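Hydroxynitrile lyase (Passiflora edulis, PDB 5Y02) probably acts as a lyase on cyanohydrins, working as a homodimer whose chain has the stress-responsive A/B barrel fold and binds (R)-mandelonitrile. Local coordinates at residues F12-S17 with G60-Y65. Residues are numbered along the deposited sequence; the frame is centred on the assembly and turned at random.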
# COMPACT_ATOMS: atom_id res chain seq x y z
N PHE A 12 -1.28 -4.43 -4.04
CA PHE A 12 -0.22 -4.31 -5.06
C PHE A 12 -0.38 -5.50 -6.01
O PHE A 12 -0.57 -6.62 -5.55
CB PHE A 12 1.19 -4.44 -4.47
CG PHE A 12 1.62 -3.37 -3.51
CD1 PHE A 12 0.98 -2.14 -3.41
CD2 PHE A 12 2.74 -3.59 -2.73
CE1 PHE A 12 1.44 -1.18 -2.53
CE2 PHE A 12 3.21 -2.62 -1.86
CZ PHE A 12 2.56 -1.42 -1.76
N ASN A 13 -0.28 -5.29 -7.32
CA ASN A 13 -0.28 -6.40 -8.26
C ASN A 13 0.67 -6.19 -9.43
O ASN A 13 1.29 -5.13 -9.60
CB ASN A 13 -1.71 -6.75 -8.74
CG ASN A 13 -2.16 -5.97 -9.95
OD1 ASN A 13 -1.88 -4.79 -10.07
ND2 ASN A 13 -2.87 -6.63 -10.87
N ARG A 14 0.78 -7.26 -10.21
CA ARG A 14 1.46 -7.31 -11.46
C ARG A 14 0.52 -8.12 -12.35
O ARG A 14 0.01 -9.15 -11.92
CB ARG A 14 2.79 -8.05 -11.32
CG ARG A 14 3.65 -8.02 -12.57
CD ARG A 14 4.77 -9.06 -12.49
NE ARG A 14 5.52 -9.05 -13.74
CZ ARG A 14 6.47 -8.16 -14.06
NH1 ARG A 14 6.84 -7.20 -13.21
NH2 ARG A 14 7.05 -8.24 -15.26
N TYR A 15 0.29 -7.63 -13.56
CA TYR A 15 -0.61 -8.26 -14.51
C TYR A 15 0.07 -9.35 -15.32
O TYR A 15 1.27 -9.28 -15.58
CB TYR A 15 -1.24 -7.24 -15.46
CG TYR A 15 -2.28 -6.42 -14.76
CD1 TYR A 15 -3.57 -6.92 -14.58
CD2 TYR A 15 -1.98 -5.16 -14.23
CE1 TYR A 15 -4.55 -6.19 -13.92
CE2 TYR A 15 -2.96 -4.41 -13.58
CZ TYR A 15 -4.23 -4.93 -13.42
OH TYR A 15 -5.20 -4.23 -12.75
N LYS A 16 -0.72 -10.33 -15.73
CA LYS A 16 -0.22 -11.38 -16.61
C LYS A 16 0.24 -10.76 -17.93
O LYS A 16 -0.41 -9.86 -18.45
CB LYS A 16 -1.32 -12.38 -16.88
CG LYS A 16 -1.81 -13.08 -15.62
CD LYS A 16 -1.44 -14.52 -15.56
CE LYS A 16 -1.93 -15.12 -14.27
NZ LYS A 16 -2.06 -16.59 -14.38
N SER A 17 1.34 -11.27 -18.47
CA SER A 17 1.93 -10.69 -19.66
C SER A 17 1.08 -10.87 -20.93
O SER A 17 1.27 -10.11 -21.88
CB SER A 17 3.34 -11.25 -19.89
OG SER A 17 3.26 -12.57 -20.34
N GLY A 60 8.93 -6.32 -8.57
CA GLY A 60 8.14 -6.77 -9.71
C GLY A 60 6.67 -6.36 -9.69
O GLY A 60 5.98 -6.56 -10.68
N PHE A 61 6.19 -5.76 -8.59
CA PHE A 61 4.84 -5.19 -8.57
C PHE A 61 4.81 -3.88 -9.35
O PHE A 61 5.72 -3.05 -9.24
CB PHE A 61 4.34 -5.01 -7.13
CG PHE A 61 4.14 -6.31 -6.41
CD1 PHE A 61 2.96 -7.04 -6.60
CD2 PHE A 61 5.12 -6.82 -5.57
CE1 PHE A 61 2.76 -8.24 -5.95
CE2 PHE A 61 4.93 -8.03 -4.91
CZ PHE A 61 3.76 -8.74 -5.11
N THR A 62 3.78 -3.70 -10.16
CA THR A 62 3.70 -2.56 -11.05
C THR A 62 2.60 -1.56 -10.70
O THR A 62 2.72 -0.41 -11.10
CB THR A 62 3.48 -3.00 -12.50
OG1 THR A 62 2.28 -3.76 -12.58
CG2 THR A 62 4.68 -3.89 -12.95
N HIS A 63 1.56 -2.01 -10.03
CA HIS A 63 0.38 -1.21 -9.73
C HIS A 63 0.02 -1.30 -8.25
O HIS A 63 0.18 -2.36 -7.60
CB HIS A 63 -0.81 -1.76 -10.48
CG HIS A 63 -0.79 -1.50 -11.94
ND1 HIS A 63 0.08 -2.14 -12.80
CD2 HIS A 63 -1.60 -0.73 -12.72
CE1 HIS A 63 -0.18 -1.75 -14.04
NE2 HIS A 63 -1.19 -0.90 -14.02
N ALA A 64 -0.46 -0.17 -7.72
CA ALA A 64 -1.02 -0.10 -6.38
C ALA A 64 -2.43 0.47 -6.45
O ALA A 64 -2.72 1.33 -7.30
CB ALA A 64 -0.16 0.78 -5.48
N TYR A 65 -3.27 -0.02 -5.55
CA TYR A 65 -4.66 0.44 -5.43
C TYR A 65 -4.96 0.60 -3.95
O TYR A 65 -4.69 -0.31 -3.15
CB TYR A 65 -5.63 -0.56 -6.06
CG TYR A 65 -5.16 -1.16 -7.35
CD1 TYR A 65 -4.26 -2.22 -7.34
CD2 TYR A 65 -5.60 -0.69 -8.58
CE1 TYR A 65 -3.81 -2.80 -8.50
CE2 TYR A 65 -5.15 -1.27 -9.77
CZ TYR A 65 -4.25 -2.33 -9.71
OH TYR A 65 -3.77 -2.94 -10.85
O HOH W 1 2.01 -5.57 -14.60
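The hydroxyls of Y15 and Y65 meet at 2.7 Å between their OH atoms, and with N13 they show how a polar chain can thread one face of a beta sheet, here the face of N13 and H63 on which helices 21-37 and 82-91 pack. The two tyrosine side chains arrive from opposite directions. Y15 donates to Y65, whose OH in turn donates to OD1 of N13 at 2.8 Å, from 38° above the plane of the side-chain amide carbonyl, off its lone pairs. A chi1 of 88° sets the N13 side chain between its own backbone N and carbonyl carbon, bringing OD1 to the edge of the Y65 ring and ND2 over the centre of one face of the Y15 ring. Y15 also turns an edge onto H63 in a T-shaped stack, planes at 87°, with CE2 above the middle of the imidazole. In the plane of that imidazole, OG1 of T62 shares a 2.7 Å hydrogen bond with ND1 of H63, and a water links OG1 to the amide N of Y15.

Strands 7-15 and 63-69 are antiparallel neighbours in the four-stranded sheet of the A/B barrel fold: N13 and H63 form a hydrogen-bonded pair, F12 and A64 a non-hydrogen-bonded one. In the backbone, a classic beta bulge lets the amides of T62 and H63 reach O of N13 from opposite faces of its carbonyl plane. NH1 of extended R14 donates to a lone pair of G60 O, which lies in the guanidinium plane (2.7 Å). On the other sheet face, F12 touches A64 and stacks on F12 of the second subunit. A phenylalanine in place of Y65 would probably leave the Y15 hydroxyl and OD1 of N13 without their mate. This chain of hydrogen bonds thus ties three buried polar groups together, and Y65 meets Y31, which lines the mandelonitrile pocket, consistent with a second-shell role.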